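Side-chain contacts in peroxiredoxin (PDB 5EPF), which reduces hydrogen peroxide and organic hydroperoxides to water and alcohols as a thiol-specific peroxidase, protecting the cell against oxidative stress: residues 46-51 against 85-90; 137-142 against 149-154. All blocks are in the same frame, centred on the assembly; numbering follows the deposited sequence. Where two conformers were deposited one is given.

In the fold
The two contacts lie in series along the chain, with centres about 20 Å apart and nearest atoms about 10 Å apart, and they share no helix or strand. Contact 1 lies beside the active site. It joins the loop before helix 50-61 to helix 81-91, and an aromatic ring lies against a backbone turn. Contact 2 lies away from the active cysteine. It packs helix 145-158 on the outermost strand 135-139. Its apolar part is aliphatic, and its outer part is a water bridge between opposite charges. Both are partly buried: contact 1 has two buried and two exposed touching residues, contact 2 two buried and none exposed. Neither contact has a direct hydrogen bond between its segments.

Contact 1 of 2, residues 46-51 against 85-90; sequences AAMTPG and AKFAEV
Lys86 borders Met48 with its aliphatic part, while its NZ holds Glu89 OE1 at 2.8 Å, a salt bridge within helix 81-91 on the syn side of the carboxylate, 33° out of its plane. The lysine end leads away from residues 46-51 to this bond. The touch on Met48 is loose and doubtful, for that exposed side chain has two conformers. The main contact is the Phe87 ring. With CG anti to the backbone N (chi1 -172°), it reaches from the helix to the turn of residues 46-49. Met48 N lies over the ring centre, 3.6 Å above its plane. The rim of the same face is met by Ala47 CB, 3.5 Å from Phe87 CD2, and by Met48 CG, 3.6 Å from Phe87 CD1. The turn is a type II beta turn. Its backbone bond, Thr49 N to Ala46 O, is weak. Thr49 OG1 supplements it with a 3.0 Å bond to Ala46 O, in the carbonyl plane. Thr49 is also the N-cap residue of helix 50-61. Phe87 further touches Thr53 and Ala56, and Phe93 meets it edge-to-face. Residues 46-51 belong to the PXXX(T/S)XXC motif of peroxiredoxins, which ends at the active Cys52, about 5 Å from the Phe87 side chain.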
loop_
_atom_site.group_PDB
_atom_site.type_symbol
_atom_site.label_atom_id
_atom_site.label_comp_id
_atom_site.label_asym_id
_atom_site.label_seq_id
_atom_site.Cartn_x
_atom_site.Cartn_y
_atom_site.Cartn_z
ATOM N N ALA A 46 1.541 -11.262 -2.079
ATOM C CA ALA A 46 2.080 -11.823 -3.312
ATOM C C ALA A 46 1.282 -11.302 -4.496
ATOM O O ALA A 46 0.098 -11.628 -4.652
ATOM C CB ALA A 46 2.055 -13.353 -3.276
ATOM N N ALA A 47 1.952 -10.537 -5.349
ATOM C CA ALA A 47 1.367 -10.089 -6.597
ATOM C C ALA A 47 0.807 -11.265 -7.384
ATOM O O ALA A 47 1.376 -12.360 -7.388
ATOM C CB ALA A 47 2.458 -9.403 -7.417
ATOM N N MET A 48 -0.334 -11.018 -8.026
ATOM C CA MET A 48 -0.993 -11.866 -9.009
ATOM C C MET A 48 -1.766 -13.038 -8.417
ATOM O O MET A 48 -2.417 -13.736 -9.177
ATOM C CB MET A 48 -0.067 -12.331 -10.143
ATOM C CG MET A 48 0.566 -11.151 -10.853
ATOM S SD MET A 48 1.593 -11.606 -12.242
ATOM C CE MET A 48 0.414 -12.505 -13.266
ATOM N N THR A 49 -1.735 -13.258 -7.112
ATOM C CA THR A 49 -2.523 -14.333 -6.529
ATOM C C THR A 49 -3.973 -13.876 -6.475
ATOM O O THR A 49 -4.240 -12.671 -6.512
ATOM C CB THR A 49 -2.051 -14.692 -5.122
ATOM O OG1 THR A 49 -2.217 -13.561 -4.264
ATOM C CG2 THR A 49 -0.597 -15.175 -5.158
ATOM N N PRO A 50 -4.942 -14.800 -6.378
ATOM C CA PRO A 50 -6.350 -14.366 -6.491
ATOM C C PRO A 50 -6.791 -13.363 -5.434
ATOM O O PRO A 50 -7.506 -12.407 -5.765
ATOM C CB PRO A 50 -7.126 -15.692 -6.444
ATOM C CG PRO A 50 -6.136 -16.688 -7.026
ATOM C CD PRO A 50 -4.830 -16.273 -6.404
ATOM N N GLY A 51 -6.377 -13.529 -4.177
ATOM C CA GLY A 51 -6.807 -12.593 -3.150
ATOM C C GLY A 51 -6.177 -11.228 -3.327
ATOM O O GLY A 51 -6.842 -10.200 -3.177
ATOM N N ALA A 85 5.658 -5.077 -12.249
ATOM C CA ALA A 85 5.386 -4.513 -13.568
ATOM C C ALA A 85 4.345 -5.337 -14.317
ATOM O O ALA A 85 3.412 -4.788 -14.909
ATOM C CB ALA A 85 6.676 -4.407 -14.384
ATOM N N LYS A 86 4.493 -6.667 -14.309
ATOM C CA LYS A 86 3.523 -7.510 -15.012
ATOM C C LYS A 86 2.143 -7.443 -14.365
ATOM O O LYS A 86 1.127 -7.397 -15.067
ATOM C CB LYS A 86 4.014 -8.954 -15.116
ATOM C CG LYS A 86 3.143 -9.822 -16.050
ATOM C CD LYS A 86 2.941 -9.222 -17.461
ATOM C CE LYS A 86 4.228 -9.117 -18.229
ATOM N NZ LYS A 86 3.971 -8.707 -19.636
ATOM N N PHE A 87 2.086 -7.453 -13.034
ATOM C CA PHE A 87 0.813 -7.364 -12.321
ATOM C C PHE A 87 0.082 -6.085 -12.716
ATOM O O PHE A 87 -1.106 -6.107 -13.068
ATOM C CB PHE A 87 1.151 -7.364 -10.827
ATOM C CG PHE A 87 -0.020 -7.474 -9.869
ATOM C CD1 PHE A 87 -1.241 -8.058 -10.208
ATOM C CD2 PHE A 87 0.166 -7.029 -8.559
ATOM C CE1 PHE A 87 -2.259 -8.176 -9.254
ATOM C CE2 PHE A 87 -0.845 -7.132 -7.614
ATOM C CZ PHE A 87 -2.058 -7.719 -7.961
ATOM N N ALA A 88 0.793 -4.950 -12.686
ATOM C CA ALA A 88 0.165 -3.662 -13.010
ATOM C C ALA A 88 -0.232 -3.579 -14.486
ATOM O O ALA A 88 -1.237 -2.944 -14.831
ATOM C CB ALA A 88 1.099 -2.505 -12.643
ATOM N N GLU A 89 0.563 -4.179 -15.375
ATOM C CA GLU A 89 0.239 -4.158 -16.802
ATOM C C GLU A 89 -0.989 -5.011 -17.097
ATOM O O GLU A 89 -1.909 -4.575 -17.797
ATOM C CB GLU A 89 1.436 -4.668 -17.609
ATOM C CG GLU A 89 1.265 -4.581 -19.116
ATOM C CD GLU A 89 2.365 -5.310 -19.851
ATOM O OE1 GLU A 89 3.136 -6.062 -19.212
ATOM O OE2 GLU A 89 2.443 -5.157 -21.084
ATOM N N VAL A 90 -1.026 -6.232 -16.566
ATOM C CA VAL A 90 -2.142 -7.137 -16.838
ATOM C C VAL A 90 -3.446 -6.598 -16.261
ATOM O O VAL A 90 -4.522 -6.774 -16.853
ATOM C CB VAL A 90 -1.805 -8.540 -16.305
ATOM C CG1 VAL A 90 -3.019 -9.456 -16.333
ATOM C CG2 VAL A 90 -0.661 -9.121 -17.096
#

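Contact 2 of 2, residues 137-142 against 149-154; sequences DVISSE and ADKALA
Ile139 and Lys151 lie alongside each other and run in opposite directions. Both begin pointing at the other segment, and the contact is between their aliphatic parts. Ile139 CG1 lies 3.8 Å from Lys151 CE. It is equally close to Lys151 CB, so the lysine chain curves around this one methylene. The bend comes from chi3 and chi4, both near 60°. The second branch, Ile139 CG2, meets the same CD-CE part more loosely and stands 4.1 Å from Lys151 CD. Ile139 CD1 lies by Ala152, 4.2 Å from its N and 4.4 Å from its CB. A chi2 of 93°, away from a staggered value, places it there.

The strand and the helix are nearly antiparallel. Their short axes pass 8.8 Å apart at 169°. This is the end of the thioredoxin fold, where the last strand of the sheet pairs with strand 125-129 and the C-terminal helix 145-158 runs back along the edge strand, on one face of the sheet. Ala152 also touches Val128 of strand 125-129.

At the polar end, Asp137 and Lys151 do not meet directly, and Asp137 OD2 is 5.0 Å from Lys151 NZ. A water joins them. It donates to Asp137 OD2 at 2.7 Å and accepts from Lys151 NZ at 2.9 Å. Asp137 OD2 is also hydrogen-bonded to Thr155 OG1, one turn further along the helix. The same hydroxyl is hydrogen-bonded to Lys151 O. It lies between two acceptors, and its hydrogen is probably shared or goes to one at a time. OD2 therefore has the water and possibly this hydroxyl, while OD1 receives a weak bond from Val138 N. The opposite charges would probably favour the ionised forms of both groups. Phe143 also touches the Lys151 side chain.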
loop_
_atom_site.group_PDB
_atom_site.type_symbol
_atom_site.label_atom_id
_atom_site.label_comp_id
_atom_site.label_asym_id
_atom_site.label_seq_id
_atom_site.Cartn_x
_atom_site.Cartn_y
_atom_site.Cartn_z
ATOM N N ASP A 137 -5.464 5.308 9.867
ATOM C CA ASP A 137 -6.232 4.071 9.994
ATOM C C ASP A 137 -5.324 2.916 9.605
ATOM O O ASP A 137 -4.366 3.101 8.857
ATOM C CB ASP A 137 -7.477 4.109 9.087
ATOM C CG ASP A 137 -8.567 3.120 9.495
ATOM O OD1 ASP A 137 -8.475 2.473 10.554
ATOM O OD2 ASP A 137 -9.531 3.005 8.713
ATOM N N VAL A 138 -5.624 1.737 10.141
ATOM C CA VAL A 138 -4.946 0.486 9.809
ATOM C C VAL A 138 -6.009 -0.577 9.565
ATOM O O VAL A 138 -6.909 -0.755 10.395
ATOM C CB VAL A 138 -3.984 0.022 10.921
ATOM C CG1 VAL A 138 -3.261 -1.259 10.497
ATOM C CG2 VAL A 138 -2.978 1.123 11.276
ATOM N N ILE A 139 -5.915 -1.267 8.427
ATOM C CA ILE A 139 -6.764 -2.414 8.119
ATOM C C ILE A 139 -5.875 -3.650 8.122
ATOM O O ILE A 139 -4.946 -3.753 7.314
ATOM C CB ILE A 139 -7.520 -2.257 6.785
ATOM C CG1 ILE A 139 -8.284 -0.922 6.702
ATOM C CG2 ILE A 139 -8.468 -3.462 6.597
ATOM C CD1 ILE A 139 -7.501 0.243 6.034
ATOM N N SER A 140 -6.143 -4.585 9.036
ATOM C CA SER A 140 -5.244 -5.714 9.236
ATOM C C SER A 140 -5.664 -6.955 8.436
ATOM O O SER A 140 -6.653 -6.957 7.696
ATOM C CB SER A 140 -5.083 -5.987 10.727
ATOM O OG SER A 140 -6.341 -6.001 11.365
ATOM N N SER A 141 -4.929 -8.052 8.656
ATOM C CA SER A 141 -4.948 -9.185 7.731
ATOM C C SER A 141 -6.227 -10.002 7.808
ATOM O O SER A 141 -6.502 -10.766 6.881
ATOM C CB SER A 141 -3.714 -10.071 7.930
ATOM O OG SER A 141 -3.773 -10.688 9.184
ATOM N N GLU A 142 -7.030 -9.852 8.858
ATOM C CA GLU A 142 -8.233 -10.662 8.980
ATOM C C GLU A 142 -9.425 -10.065 8.242
ATOM O O GLU A 142 -10.464 -10.719 8.148
ATOM C CB GLU A 142 -8.575 -10.900 10.454
ATOM C CG GLU A 142 -9.223 -9.730 11.152
ATOM C CD GLU A 142 -8.257 -8.713 11.724
ATOM O OE1 GLU A 142 -7.108 -8.596 11.248
ATOM O OE2 GLU A 142 -8.656 -8.026 12.689
ATOM N N ALA A 149 -9.728 -1.222 0.752
ATOM C CA ALA A 149 -10.055 0.036 0.096
ATOM C C ALA A 149 -11.310 0.664 0.696
ATOM O O ALA A 149 -11.377 1.888 0.845
ATOM C CB ALA A 149 -10.193 -0.141 -1.410
ATOM N N ASP A 150 -12.304 -0.152 1.079
ATOM C CA ASP A 150 -13.564 0.417 1.556
ATOM C C ASP A 150 -13.367 1.167 2.871
ATOM O O ASP A 150 -13.874 2.282 3.045
ATOM C CB ASP A 150 -14.616 -0.683 1.747
ATOM C CG ASP A 150 -15.061 -1.324 0.430
ATOM O OD1 ASP A 150 -14.865 -0.729 -0.649
ATOM O OD2 ASP A 150 -15.601 -2.453 0.481
ATOM N N LYS A 151 -12.655 0.560 3.823
ATOM C CA LYS A 151 -12.433 1.229 5.103
ATOM C C LYS A 151 -11.531 2.437 4.938
ATOM O O LYS A 151 -11.757 3.471 5.570
ATOM C CB LYS A 151 -11.854 0.264 6.142
ATOM C CG LYS A 151 -12.845 -0.755 6.616
ATOM C CD LYS A 151 -12.190 -1.894 7.369
ATOM C CE LYS A 151 -11.478 -1.461 8.649
ATOM N NZ LYS A 151 -12.424 -0.979 9.679
ATOM N N ALA A 152 -10.518 2.336 4.076
ATOM C CA ALA A 152 -9.651 3.478 3.827
ATOM C C ALA A 152 -10.443 4.642 3.254
ATOM O O ALA A 152 -10.315 5.786 3.714
ATOM C CB ALA A 152 -8.525 3.082 2.882
ATOM N N LEU A 153 -11.297 4.363 2.267
ATOM C CA LEU A 153 -12.112 5.413 1.672
ATOM C C LEU A 153 -13.068 6.011 2.697
ATOM O O LEU A 153 -13.238 7.238 2.751
ATOM C CB LEU A 153 -12.849 4.863 0.446
ATOM C CG LEU A 153 -13.733 5.822 -0.338
ATOM C CD1 LEU A 153 -12.906 6.983 -0.887
ATOM C CD2 LEU A 153 -14.487 5.097 -1.456
ATOM N N ALA A 154 -13.684 5.171 3.544
ATOM C CA ALA A 154 -14.608 5.712 4.545
ATOM C C ALA A 154 -13.878 6.598 5.557
ATOM O O ALA A 154 -14.393 7.649 5.958
ATOM C CB ALA A 154 -15.383 4.585 5.229
HETATM O O HOH W 1 -11.865 1.840 9.369
#